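Local coordinates for methyltransferase (Bacteroides thetaiotaomicron, PDB 3FQ6), which probably transfers methyl groups from S-adenosylmethionine, as a domain related to the tetrapyrrole (corrin/porphyrin) methylases, though its own substrate is not established, at residues 14-19 and 43-48; 34-39 and 60-65; 50-55 and 104-109; 71-76 and 85-90. One frame throughout, in Å; residues are numbered along the deposited sequence.

Interaction 1 (14-19 and 43-48); sequences GLPNEK and HRTMVF
Thr45 and Pro16 meet where the loop between helix 6-12 and strand 20-24 closes against the start of strand 45-50, at the N-terminal end of a strand inside the mixed sheet of this alpha/beta methylase fold. The tight part is small and centres on one hydroxyl: Thr45 OG1 donates to Pro16 O at 2.7 Å. Because OG1 stands anti to the carbonyl carbon of its own residue (chi1 -65°), it is turned to the loop, and it reaches the acceptor tilted 16° out of the carbonyl plane. The pyrrolidine ring of Pro16 crosses the threonine at about a right angle, CB lying 3.8 Å from OG1, while Thr45 CG2 approaches the same Pro16 O at 3.6 Å. Behind it the threonine rests on Leu10 and Val109. A valine here would remove the hydroxyl and is likely to leave Pro16 O without its donor, setting the loop less firmly on the strand.

The solvent side illustrates a looser kind of contact. Lys19 and Arg44 touch through aliphatic carbons alone, Lys19 CB to Arg44 CG at 3.8 Å, and their chains then part: the lysine end leads away, and Arg44 NE forms a salt bridge with Glu42. Between these two zones sits a water that accepts from Thr45 N at 3.0 Å and donates to Lys19 O at 2.6 Å.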
loop_
_atom_site.group_PDB
_atom_site.type_symbol
_atom_site.label_atom_id
_atom_site.label_comp_id
_atom_site.label_asym_id
_atom_site.label_seq_id
_atom_site.Cartn_x
_atom_site.Cartn_y
_atom_site.Cartn_z
ATOM N N GLY A 14 11.646 4.032 2.670
ATOM C CA GLY A 14 12.150 5.367 3.032
ATOM C C GLY A 14 11.272 6.043 4.074
ATOM O O GLY A 14 11.631 7.077 4.624
ATOM N N LEU A 15 10.131 5.418 4.362
ATOM C CA LEU A 15 9.126 5.924 5.301
ATOM C C LEU A 15 9.422 5.641 6.784
ATOM O O LEU A 15 10.095 4.647 7.110
ATOM C CB LEU A 15 7.725 5.431 4.863
ATOM C CG LEU A 15 7.320 5.865 3.430
ATOM C CD1 LEU A 15 6.011 5.198 2.915
ATOM C CD2 LEU A 15 7.339 7.429 3.222
ATOM N N PRO A 16 8.981 6.551 7.695
ATOM C CA PRO A 16 9.207 6.331 9.141
ATOM C C PRO A 16 8.831 4.897 9.545
ATOM O O PRO A 16 7.785 4.375 9.128
ATOM C CB PRO A 16 8.265 7.337 9.812
ATOM C CG PRO A 16 7.991 8.415 8.759
ATOM C CD PRO A 16 8.408 7.892 7.414
ATOM N N ASN A 17 9.699 4.255 10.316
ATOM C CA ASN A 17 9.487 2.872 10.687
ATOM C C ASN A 17 9.804 2.587 12.134
ATOM O O ASN A 17 9.817 1.428 12.537
ATOM C CB ASN A 17 10.244 1.908 9.756
ATOM C CG ASN A 17 11.754 1.968 9.926
ATOM O OD1 ASN A 17 12.482 1.608 9.007
ATOM N ND2 ASN A 17 12.229 2.408 11.082
ATOM N N GLU A 18 10.079 3.637 12.903
ATOM C CA GLU A 18 10.252 3.489 14.344
ATOM C C GLU A 18 8.938 2.963 14.930
ATOM O O GLU A 18 8.946 2.247 15.923
ATOM C CB GLU A 18 10.615 4.821 15.010
ATOM C CG GLU A 18 11.620 5.669 14.234
ATOM C CD GLU A 18 13.000 5.674 14.868
ATOM O OE1 GLU A 18 13.959 5.232 14.199
ATOM O OE2 GLU A 18 13.143 6.120 16.037
ATOM N N LYS A 19 7.810 3.345 14.333
ATOM C CA LYS A 19 6.523 2.762 14.693
ATOM C C LYS A 19 5.785 2.541 13.423
ATOM O O LYS A 19 6.066 3.188 12.426
ATOM C CB LYS A 19 5.681 3.688 15.566
ATOM C CG LYS A 19 6.452 4.558 16.508
ATOM C CD LYS A 19 5.794 5.923 16.586
ATOM C CE LYS A 19 4.999 6.090 17.849
ATOM N NZ LYS A 19 5.942 6.067 18.987
ATOM N N HIS A 43 -1.427 8.477 12.134
ATOM C CA HIS A 43 -0.176 9.187 11.932
ATOM C C HIS A 43 0.975 8.245 11.605
ATOM O O HIS A 43 1.950 8.683 10.973
ATOM C CB HIS A 43 0.189 10.072 13.130
ATOM C CG HIS A 43 -0.558 11.375 13.175
ATOM N ND1 HIS A 43 -1.910 11.456 13.460
ATOM C CD2 HIS A 43 -0.140 12.651 12.988
ATOM C CE1 HIS A 43 -2.291 12.723 13.444
ATOM N NE2 HIS A 43 -1.236 13.470 13.166
ATOM N N ARG A 44 0.862 6.972 12.007
ATOM C CA ARG A 44 1.947 6.013 11.798
ATOM C C ARG A 44 1.913 5.435 10.404
ATOM O O ARG A 44 0.860 5.208 9.868
ATOM C CB ARG A 44 1.897 4.841 12.780
ATOM C CG ARG A 44 2.519 5.107 14.103
ATOM C CD ARG A 44 1.930 4.185 15.165
ATOM N NE ARG A 44 0.463 4.228 15.231
ATOM C CZ ARG A 44 -0.281 3.503 16.067
ATOM N NH1 ARG A 44 -1.595 3.615 16.050
ATOM N NH2 ARG A 44 0.276 2.661 16.930
ATOM N N THR A 45 3.089 5.164 9.848
ATOM C CA THR A 45 3.225 4.417 8.638
ATOM C C THR A 45 2.353 3.146 8.729
ATOM O O THR A 45 2.230 2.545 9.794
ATOM C CB THR A 45 4.713 4.120 8.410
ATOM O OG1 THR A 45 5.411 5.357 8.188
ATOM C CG2 THR A 45 4.940 3.236 7.194
HETATM N N MSE A 46 1.727 2.769 7.610
HETATM C CA MSE A 46 0.807 1.602 7.528
HETATM C C MSE A 46 1.243 0.604 6.469
HETATM O O MSE A 46 1.802 0.982 5.436
HETATM C CB MSE A 46 -0.616 2.052 7.219
HETATM C CG MSE A 46 -1.323 2.743 8.354
HETATM SE SE MSE A 46 -2.504 4.116 7.626
HETATM C CE MSE A 46 -1.186 5.390 6.923
ATOM N N VAL A 47 0.970 -0.664 6.718
ATOM C CA VAL A 47 1.471 -1.747 5.871
ATOM C C VAL A 47 0.342 -2.685 5.505
ATOM O O VAL A 47 -0.302 -3.265 6.419
ATOM C CB VAL A 47 2.599 -2.590 6.577
ATOM C CG1 VAL A 47 2.932 -3.886 5.747
ATOM C CG2 VAL A 47 3.926 -1.720 6.867
ATOM N N PHE A 48 0.108 -2.847 4.185
ATOM C CA PHE A 48 -0.986 -3.704 3.672
ATOM C C PHE A 48 -0.486 -4.771 2.743
ATOM O O PHE A 48 0.539 -4.597 2.060
ATOM C CB PHE A 48 -2.071 -2.929 2.897
ATOM C CG PHE A 48 -2.520 -1.632 3.561
ATOM C CD1 PHE A 48 -3.710 -1.583 4.284
ATOM C CD2 PHE A 48 -1.752 -0.450 3.435
ATOM C CE1 PHE A 48 -4.131 -0.376 4.903
ATOM C CE2 PHE A 48 -2.145 0.714 4.037
ATOM C CZ PHE A 48 -3.356 0.760 4.773
HETATM O O HOH W 1 5.234 5.623 11.906
#

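Interaction 2 (34-39 and 60-65); sequences TRLKAL and TQFAEY. With SO4 (sulfate ion), chain C.
With CG anti to the carbonyl carbon in both residues (chi1 -68° in Leu36, -77° in Tyr65), the two side chains meet at about a right angle, and the phenol presents a face to the leucine. Leu36 CB lies over that face close to the ring normal, 3.8 Å from the centroid, in a CH-pi contact. The two methyl branches of the leucine then divide the rest of the interface: CD1 lies 3.9 Å from Gln61 NE2 and also touches the tyrosine ring, whereas CD2 comes to the edge of the Phe62 ring, 3.9 Å from CE1. Lys37 CG sits near the plane of the phenol at its edge, 4.1 Å from Tyr65 CE2. Without the Tyr65 ring, as with an alanine here, Leu36 CB is likely to face a gap and the stem of Lys37 to lose its neighbour.

Polar ends find partners elsewhere. Gln61 OE1 is hydrogen-bonded to Arg32 NE. Thr34 holds one oxygen of a sulfate, probably from the crystallisation liquor: Thr34 N donates a hydrogen bond to O4 at 2.8 Å, and Thr34 OG1 donates to the same oxygen at 2.6 Å. Gly31 N also bonds to the ion.

As a case of helices sharing one side of a sheet, segments 34-39 and 60-65 cross at -48°, their axes 10.6 Å apart at closest approach. Helix 32-39 belongs to the right-handed beta-alpha-beta crossover joining parallel strands 20-24 and 45-50, and Leu39 rests on Met46 and Phe48. Helix 55-66 packs Phe62 against Phe48 of strand 45-50, and Ala63 against Ile94 of helix 90-99.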
loop_
_atom_site.group_PDB
_atom_site.type_symbol
_atom_site.label_atom_id
_atom_site.label_comp_id
_atom_site.label_asym_id
_atom_site.label_seq_id
_atom_site.Cartn_x
_atom_site.Cartn_y
_atom_site.Cartn_z
ATOM N N THR A 34 -15.161 1.255 7.509
ATOM C CA THR A 34 -14.826 1.415 8.904
ATOM C C THR A 34 -13.307 1.446 9.105
ATOM O O THR A 34 -12.789 2.327 9.813
ATOM C CB THR A 34 -15.428 0.273 9.708
ATOM O OG1 THR A 34 -16.838 0.464 9.778
ATOM C CG2 THR A 34 -14.872 0.206 11.119
ATOM N N ARG A 35 -12.602 0.486 8.497
ATOM C CA ARG A 35 -11.144 0.419 8.613
ATOM C C ARG A 35 -10.562 1.665 7.930
ATOM O O ARG A 35 -9.704 2.365 8.495
ATOM C CB ARG A 35 -10.552 -0.874 8.004
ATOM C CG ARG A 35 -10.992 -2.224 8.639
ATOM C CD ARG A 35 -10.470 -2.498 10.027
ATOM N NE ARG A 35 -9.083 -2.072 10.148
ATOM C CZ ARG A 35 -8.634 -1.181 11.039
ATOM N NH1 ARG A 35 -9.460 -0.645 11.935
ATOM N NH2 ARG A 35 -7.347 -0.834 11.048
ATOM N N LEU A 36 -11.065 1.968 6.738
ATOM C CA LEU A 36 -10.567 3.118 6.015
ATOM C C LEU A 36 -10.766 4.407 6.782
ATOM O O LEU A 36 -9.866 5.245 6.779
ATOM C CB LEU A 36 -11.196 3.233 4.631
ATOM C CG LEU A 36 -10.827 2.154 3.616
ATOM C CD1 LEU A 36 -11.933 2.078 2.629
ATOM C CD2 LEU A 36 -9.519 2.450 2.940
ATOM N N LYS A 37 -11.913 4.575 7.439
ATOM C CA LYS A 37 -12.162 5.807 8.180
ATOM C C LYS A 37 -11.191 5.969 9.350
ATOM O O LYS A 37 -10.614 7.042 9.545
ATOM C CB LYS A 37 -13.622 5.923 8.636
ATOM C CG LYS A 37 -14.593 6.193 7.489
ATOM C CD LYS A 37 -15.809 7.017 7.928
ATOM C CE LYS A 37 -16.693 7.327 6.719
ATOM N NZ LYS A 37 -17.839 8.298 6.925
ATOM N N ALA A 38 -10.993 4.885 10.100
ATOM C CA ALA A 38 -10.034 4.843 11.204
ATOM C C ALA A 38 -8.602 5.080 10.714
ATOM O O ALA A 38 -7.818 5.791 11.380
ATOM C CB ALA A 38 -10.137 3.510 11.936
ATOM N N LEU A 39 -8.269 4.495 9.556
ATOM C CA LEU A 39 -6.913 4.601 9.011
ATOM C C LEU A 39 -6.614 5.976 8.422
ATOM O O LEU A 39 -5.454 6.352 8.319
ATOM C CB LEU A 39 -6.614 3.509 7.976
ATOM C CG LEU A 39 -6.603 2.048 8.409
ATOM C CD1 LEU A 39 -6.665 1.204 7.168
ATOM C CD2 LEU A 39 -5.401 1.657 9.248
ATOM N N THR A 60 -6.744 3.560 -5.699
ATOM C CA THR A 60 -7.697 4.624 -6.042
ATOM C C THR A 60 -8.506 5.019 -4.809
ATOM O O THR A 60 -8.583 6.182 -4.433
ATOM C CB THR A 60 -8.599 4.151 -7.182
ATOM O OG1 THR A 60 -7.760 3.751 -8.273
ATOM C CG2 THR A 60 -9.552 5.247 -7.640
ATOM N N GLN A 61 -9.085 4.031 -4.156
ATOM C CA GLN A 61 -9.744 4.266 -2.894
ATOM C C GLN A 61 -8.853 4.918 -1.833
ATOM O O GLN A 61 -9.347 5.752 -1.072
ATOM C CB GLN A 61 -10.252 2.959 -2.360
ATOM C CG GLN A 61 -11.418 3.107 -1.505
ATOM C CD GLN A 61 -12.117 1.813 -1.334
ATOM O OE1 GLN A 61 -11.535 0.742 -1.542
ATOM N NE2 GLN A 61 -13.380 1.881 -0.940
ATOM N N PHE A 62 -7.569 4.530 -1.776
ATOM C CA PHE A 62 -6.592 5.178 -0.883
ATOM C C PHE A 62 -6.408 6.660 -1.220
ATOM O O PHE A 62 -6.273 7.477 -0.315
ATOM C CB PHE A 62 -5.207 4.477 -0.906
ATOM C CG PHE A 62 -5.132 3.171 -0.117
ATOM C CD1 PHE A 62 -6.265 2.612 0.514
ATOM C CD2 PHE A 62 -3.939 2.463 -0.067
ATOM C CE1 PHE A 62 -6.201 1.395 1.214
ATOM C CE2 PHE A 62 -3.851 1.252 0.636
ATOM C CZ PHE A 62 -4.978 0.710 1.277
ATOM N N ALA A 63 -6.400 7.027 -2.500
ATOM C CA ALA A 63 -6.299 8.437 -2.805
ATOM C C ALA A 63 -7.560 9.151 -2.285
ATOM O O ALA A 63 -7.474 10.251 -1.746
ATOM C CB ALA A 63 -6.077 8.684 -4.283
ATOM N N GLU A 64 -8.710 8.491 -2.377
ATOM C CA GLU A 64 -9.991 9.048 -1.916
ATOM C C GLU A 64 -9.854 9.377 -0.424
ATOM O O GLU A 64 -10.091 10.499 0.016
ATOM C CB GLU A 64 -11.041 7.949 -2.081
ATOM C CG GLU A 64 -12.370 8.233 -2.698
ATOM C CD GLU A 64 -13.135 6.911 -2.903
ATOM O OE1 GLU A 64 -13.988 6.557 -2.060
ATOM O OE2 GLU A 64 -12.849 6.194 -3.892
ATOM N N TYR A 65 -9.419 8.385 0.344
ATOM C CA TYR A 65 -9.372 8.496 1.806
ATOM C C TYR A 65 -8.149 9.179 2.420
ATOM O O TYR A 65 -8.267 9.830 3.438
ATOM C CB TYR A 65 -9.573 7.131 2.451
ATOM C CG TYR A 65 -11.009 6.647 2.460
ATOM C CD1 TYR A 65 -11.569 6.074 1.336
ATOM C CD2 TYR A 65 -11.813 6.766 3.605
ATOM C CE1 TYR A 65 -12.880 5.622 1.340
ATOM C CE2 TYR A 65 -13.111 6.296 3.625
ATOM C CZ TYR A 65 -13.649 5.714 2.485
ATOM O OH TYR A 65 -14.980 5.250 2.454
HETATM S S SO4 C . -18.626 -0.724 6.701
HETATM O O1 SO4 C . -19.548 0.286 7.189
HETATM O O2 SO4 C . -19.141 -2.057 7.025
HETATM O O3 SO4 C . -18.398 -0.582 5.254
HETATM O O4 SO4 C . -17.374 -0.534 7.425
#

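Interaction 3 (50-55 and 104-109); sequences ESPHRL and GEIVIV
Glu50 OE2 receives two donors from the loop that follows strand 45-50: Ser51 N donates to its anti lone pair at 2.6 Å, and Arg54 NH2 reaches it at 2.8 Å in a salt bridge whose hydrogen bond is bent and weak. The other oxygen, OE1, is hydrogen-bonded to Thr58 OG1. Although CG lies anti to the backbone N (chi1 -176°), a bend at chi2 (51°) curls the carboxylate back over its own turn and away from strand 105-110, leaving CB to touch Ile108 CD1. The loop is also braced internally: Ser51 OG accepts from Arg54 N at 3.2 Å in an ST motif, and a type I turn runs from Pro52 to Leu55.

What crosses to the strand is mainly apolar. Leu55 spreads its two methyls over two isoleucines, CD2 at 3.6 Å from Ile106 CD1 and CD1 at 3.9 Å from Ile108 CD1. Pro52 adds CB beside Ile106 CD1 and brings CG to 3.3 Å from Gly104 O. Ile106 is also pressed against the main chain, its CG1 lying 3.1 Å from Glu50 O. Between the backbones, Glu50 N makes a weak hydrogen bond of 3.5 Å to Ile106 O.

Ile106 and Leu55 both continue onto Val74 of strand 71-77. Val107 and Val109 turn the other way, onto helix 6-12, so strand 105-110 is sandwiched between that helix and the start of helix 55-66.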
loop_
_atom_site.group_PDB
_atom_site.type_symbol
_atom_site.label_atom_id
_atom_site.label_comp_id
_atom_site.label_asym_id
_atom_site.label_seq_id
_atom_site.Cartn_x
_atom_site.Cartn_y
_atom_site.Cartn_z
ATOM N N GLU A 50 -2.124 -6.692 -0.590
ATOM C CA GLU A 50 -3.239 -6.654 -1.522
ATOM C C GLU A 50 -3.082 -7.669 -2.659
ATOM O O GLU A 50 -1.977 -7.953 -3.123
ATOM C CB GLU A 50 -3.399 -5.239 -2.077
ATOM C CG GLU A 50 -4.598 -5.024 -2.991
ATOM C CD GLU A 50 -5.900 -5.534 -2.373
ATOM O OE1 GLU A 50 -6.604 -4.685 -1.806
ATOM O OE2 GLU A 50 -6.208 -6.760 -2.432
ATOM N N SER A 51 -4.194 -8.227 -3.115
ATOM C CA SER A 51 -4.134 -9.094 -4.285
ATOM C C SER A 51 -3.858 -8.236 -5.519
ATOM O O SER A 51 -4.222 -7.046 -5.560
ATOM C CB SER A 51 -5.421 -9.839 -4.480
ATOM O OG SER A 51 -6.050 -9.302 -5.617
ATOM N N PRO A 52 -3.198 -8.831 -6.523
ATOM C CA PRO A 52 -2.817 -8.019 -7.682
ATOM C C PRO A 52 -4.028 -7.517 -8.474
ATOM O O PRO A 52 -4.041 -6.362 -8.876
ATOM C CB PRO A 52 -1.930 -8.954 -8.505
ATOM C CG PRO A 52 -2.287 -10.333 -8.021
ATOM C CD PRO A 52 -2.677 -10.206 -6.596
ATOM N N HIS A 53 -5.040 -8.359 -8.654
ATOM C CA HIS A 53 -6.249 -7.957 -9.376
ATOM C C HIS A 53 -6.968 -6.836 -8.645
ATOM O O HIS A 53 -7.665 -6.049 -9.253
ATOM C CB HIS A 53 -7.200 -9.140 -9.582
ATOM C CG HIS A 53 -6.486 -10.402 -9.949
ATOM N ND1 HIS A 53 -5.673 -10.501 -11.063
ATOM C CD2 HIS A 53 -6.410 -11.602 -9.324
ATOM C CE1 HIS A 53 -5.148 -11.712 -11.121
ATOM N NE2 HIS A 53 -5.581 -12.403 -10.079
ATOM N N ARG A 54 -6.782 -6.742 -7.345
ATOM C CA ARG A 54 -7.498 -5.730 -6.610
ATOM C C ARG A 54 -6.693 -4.494 -6.381
ATOM O O ARG A 54 -7.202 -3.534 -5.865
ATOM C CB ARG A 54 -8.002 -6.282 -5.289
ATOM C CG ARG A 54 -9.472 -6.474 -5.293
ATOM C CD ARG A 54 -9.848 -7.284 -4.104
ATOM N NE ARG A 54 -9.664 -8.724 -4.347
ATOM C CZ ARG A 54 -8.749 -9.494 -3.759
ATOM N NH1 ARG A 54 -8.700 -10.791 -4.074
ATOM N NH2 ARG A 54 -7.887 -8.981 -2.861
ATOM N N LEU A 55 -5.450 -4.508 -6.814
ATOM C CA LEU A 55 -4.502 -3.479 -6.433
ATOM C C LEU A 55 -4.907 -2.078 -6.836
ATOM O O LEU A 55 -4.815 -1.160 -6.015
ATOM C CB LEU A 55 -3.101 -3.801 -6.958
ATOM C CG LEU A 55 -2.018 -2.711 -6.725
ATOM C CD1 LEU A 55 -1.895 -2.287 -5.262
ATOM C CD2 LEU A 55 -0.655 -3.146 -7.234
ATOM N N GLY A 104 1.557 -11.061 -9.364
ATOM C CA GLY A 104 2.445 -11.303 -8.226
ATOM C C GLY A 104 1.892 -10.959 -6.855
ATOM O O GLY A 104 0.709 -10.640 -6.730
ATOM N N GLU A 105 2.745 -11.018 -5.829
ATOM C CA GLU A 105 2.339 -10.776 -4.437
ATOM C C GLU A 105 2.727 -9.364 -4.036
ATOM O O GLU A 105 3.866 -8.956 -4.250
ATOM C CB GLU A 105 2.979 -11.785 -3.485
ATOM C CG GLU A 105 2.686 -13.235 -3.828
ATOM C CD GLU A 105 2.985 -14.194 -2.680
ATOM O OE1 GLU A 105 2.980 -15.436 -2.908
ATOM O OE2 GLU A 105 3.218 -13.711 -1.544
ATOM N N ILE A 106 1.780 -8.635 -3.450
ATOM C CA ILE A 106 1.908 -7.209 -3.252
ATOM C C ILE A 106 2.007 -6.826 -1.777
ATOM O O ILE A 106 1.264 -7.339 -0.929
ATOM C CB ILE A 106 0.697 -6.471 -3.811
ATOM C CG1 ILE A 106 0.203 -7.123 -5.115
ATOM C CG2 ILE A 106 1.001 -4.963 -3.921
ATOM C CD1 ILE A 106 0.578 -6.439 -6.380
ATOM N N VAL A 107 2.914 -5.909 -1.476
ATOM C CA VAL A 107 2.898 -5.200 -0.204
ATOM C C VAL A 107 2.870 -3.682 -0.475
ATOM O O VAL A 107 3.662 -3.159 -1.264
ATOM C CB VAL A 107 4.113 -5.620 0.697
ATOM C CG1 VAL A 107 4.253 -4.723 1.981
ATOM C CG2 VAL A 107 4.049 -7.143 1.022
ATOM N N ILE A 108 1.928 -2.991 0.150
ATOM C CA ILE A 108 1.848 -1.535 0.101
ATOM C C ILE A 108 2.299 -0.976 1.482
ATOM O O ILE A 108 1.862 -1.449 2.534
ATOM C CB ILE A 108 0.408 -1.040 -0.236
ATOM C CG1 ILE A 108 -0.205 -1.808 -1.418
ATOM C CG2 ILE A 108 0.349 0.489 -0.500
ATOM C CD1 ILE A 108 -1.775 -1.797 -1.393
ATOM N N VAL A 109 3.203 0.001 1.452
ATOM C CA VAL A 109 3.658 0.698 2.623
ATOM C C VAL A 109 3.178 2.134 2.413
ATOM O O VAL A 109 3.532 2.779 1.418
ATOM C CB VAL A 109 5.211 0.616 2.812
ATOM C CG1 VAL A 109 5.643 1.402 4.021
ATOM C CG2 VAL A 109 5.683 -0.845 2.984
#

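Interaction 4 (71-76 and 85-90); sequences QATVSR and TVRGSL
Ala72 and Gly88 exchange both of their backbone bonds: Ala72 N donates to Gly88 O at 2.8 Å, nearly straight at 172°, and Gly88 N returns to Ala72 O at 3.1 Å. Two residues along, Val74 and Val86 repeat the exchange, each N finding the other's O at 2.8 Å. This is the ladder of an antiparallel beta hairpin, with hydrogen-bonded pairs alternating with non-hydrogen-bonded ones. In the intervening positions the acceptors take a supplement from carbon: Thr73 CA lies 3.1 Å from Val86 O in a CA-H...O contact.

Side chains follow the same bookkeeping. A water bonds to Ser75 OG at 2.6 Å and more weakly to Thr85 OG1, joining the two hydroxyls of that pair. Thr73 and Arg87 lie side by side, tightly, with CG2 of the threonine 3.2 Å from Arg87 CG; with OG1 set between N and carbonyl carbon (chi1 77°), it is the methyl that faces the arginine stem. Beyond the hairpin, Arg87 NH1 donates to Ala12 O. At the corner made by Gly88, Ser89 OG caps a backbone N of helix 90-99 while Ser89 N donates to Glu92 OE1, a reciprocal pairing consistent with a capping box.

Ala72 CB meets Leu90 CD1 at 3.7 Å where that helix starts, and Ala72 and Val86 also touch its Leu93. Within this chain strand 83-87 is an outermost strand of the sheet, whereas strand 71-77 bonds along its second edge to strand 105-110.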
loop_
_atom_site.group_PDB
_atom_site.type_symbol
_atom_site.label_atom_id
_atom_site.label_comp_id
_atom_site.label_asym_id
_atom_site.label_seq_id
_atom_site.Cartn_x
_atom_site.Cartn_y
_atom_site.Cartn_z
ATOM N N GLN A 71 2.392 9.681 0.213
ATOM C CA GLN A 71 3.474 8.867 -0.276
ATOM C C GLN A 71 3.189 7.399 0.056
ATOM O O GLN A 71 2.633 7.069 1.134
ATOM C CB GLN A 71 4.806 9.332 0.322
ATOM C CG GLN A 71 5.377 10.568 -0.351
ATOM C CD GLN A 71 5.851 10.294 -1.778
ATOM O OE1 GLN A 71 6.523 9.283 -2.047
ATOM N NE2 GLN A 71 5.499 11.189 -2.701
ATOM N N ALA A 72 3.540 6.532 -0.883
ATOM C CA ALA A 72 3.494 5.098 -0.672
ATOM C C ALA A 72 4.524 4.345 -1.519
ATOM O O ALA A 72 5.128 4.905 -2.455
ATOM C CB ALA A 72 2.050 4.539 -0.916
ATOM N N THR A 73 4.737 3.082 -1.166
ATOM C CA THR A 73 5.462 2.159 -2.051
ATOM C C THR A 73 4.686 0.871 -2.268
ATOM O O THR A 73 3.860 0.438 -1.392
ATOM C CB THR A 73 6.881 1.817 -1.529
ATOM O OG1 THR A 73 6.759 0.878 -0.469
ATOM C CG2 THR A 73 7.606 3.042 -1.008
ATOM N N VAL A 74 4.939 0.245 -3.424
ATOM C CA VAL A 74 4.320 -1.064 -3.773
ATOM C C VAL A 74 5.455 -1.999 -4.076
ATOM O O VAL A 74 6.344 -1.677 -4.894
ATOM C CB VAL A 74 3.367 -0.965 -5.034
ATOM C CG1 VAL A 74 2.834 -2.313 -5.433
ATOM C CG2 VAL A 74 2.206 0.046 -4.813
ATOM N N SER A 75 5.461 -3.138 -3.398
ATOM C CA SER A 75 6.434 -4.165 -3.660
ATOM C C SER A 75 5.701 -5.344 -4.219
ATOM O O SER A 75 4.670 -5.764 -3.676
ATOM C CB SER A 75 7.115 -4.557 -2.363
ATOM O OG SER A 75 7.818 -3.432 -1.889
ATOM N N ARG A 76 6.211 -5.853 -5.332
ATOM C CA ARG A 76 5.605 -6.981 -6.033
ATOM C C ARG A 76 6.658 -8.054 -6.209
ATOM O O ARG A 76 7.648 -7.803 -6.898
ATOM C CB ARG A 76 5.148 -6.579 -7.442
ATOM C CG ARG A 76 3.946 -5.700 -7.558
ATOM C CD ARG A 76 3.698 -5.367 -9.051
ATOM N NE ARG A 76 3.712 -6.542 -9.926
ATOM C CZ ARG A 76 4.140 -6.566 -11.197
ATOM N NH1 ARG A 76 4.089 -7.703 -11.892
ATOM N NH2 ARG A 76 4.633 -5.483 -11.777
ATOM N N THR A 85 10.000 -2.591 -6.817
ATOM C CA THR A 85 9.515 -1.576 -5.892
ATOM C C THR A 85 9.058 -0.394 -6.728
ATOM O O THR A 85 9.734 0.011 -7.675
ATOM C CB THR A 85 10.628 -1.128 -4.954
ATOM O OG1 THR A 85 11.397 -2.268 -4.569
ATOM C CG2 THR A 85 10.082 -0.465 -3.740
ATOM N N VAL A 86 7.882 0.126 -6.395
ATOM C CA VAL A 86 7.373 1.336 -7.041
ATOM C C VAL A 86 7.059 2.350 -5.956
ATOM O O VAL A 86 6.426 2.025 -4.962
ATOM C CB VAL A 86 6.161 1.035 -7.943
ATOM C CG1 VAL A 86 5.661 2.311 -8.655
ATOM C CG2 VAL A 86 6.527 -0.101 -8.973
ATOM N N ARG A 87 7.598 3.551 -6.134
ATOM C CA ARG A 87 7.553 4.623 -5.148
ATOM C C ARG A 87 6.894 5.873 -5.701
ATOM O O ARG A 87 6.968 6.137 -6.906
ATOM C CB ARG A 87 8.965 4.987 -4.692
ATOM C CG ARG A 87 9.311 4.316 -3.399
ATOM C CD ARG A 87 10.503 4.928 -2.661
ATOM N NE ARG A 87 11.387 3.829 -2.286
ATOM C CZ ARG A 87 12.291 3.309 -3.116
ATOM N NH1 ARG A 87 13.055 2.290 -2.715
ATOM N NH2 ARG A 87 12.444 3.822 -4.350
ATOM N N GLY A 88 6.247 6.637 -4.830
ATOM C CA GLY A 88 5.801 7.975 -5.168
ATOM C C GLY A 88 4.523 8.237 -4.422
ATOM O O GLY A 88 4.164 7.494 -3.489
ATOM N N SER A 89 3.836 9.296 -4.832
ATOM C CA SER A 89 2.514 9.599 -4.323
ATOM C C SER A 89 1.550 8.570 -4.877
ATOM O O SER A 89 1.835 7.917 -5.880
ATOM C CB SER A 89 2.085 10.991 -4.767
ATOM O OG SER A 89 2.061 11.023 -6.161
ATOM N N LEU A 90 0.421 8.439 -4.198
ATOM C CA LEU A 90 -0.703 7.634 -4.646
ATOM C C LEU A 90 -1.170 8.011 -6.061
ATOM O O LEU A 90 -1.496 7.112 -6.844
ATOM C CB LEU A 90 -1.852 7.763 -3.630
ATOM C CG LEU A 90 -2.201 6.695 -2.575
ATOM C CD1 LEU A 90 -1.169 5.599 -2.338
ATOM C CD2 LEU A 90 -2.729 7.316 -1.279
HETATM O O HOH W 2 10.178 -2.518 -1.339
#

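How the interactions relate
From the N terminus, helix 6-12 leads into the loop that interaction 1 ties to strand 45-50, closing the passage through strand 20-24 and helix 32-39. Interaction 2 opens inside that passage and closes on helix 55-66, so the two cross; Phe48 touches both Leu39 and Phe62. Interaction 3 begins after interaction 1 has closed, crosses interaction 2, and spans the longest loop, bringing the last strand, 105-110, back beside strand 45-50. Within that loop lies interaction 4, the local hairpin. Val107 O and Val109 O probably bond to Ser75 N and Thr73 N, making interactions 3 and 4 parts of one sheet, which strand 45-50 extends to interaction 1.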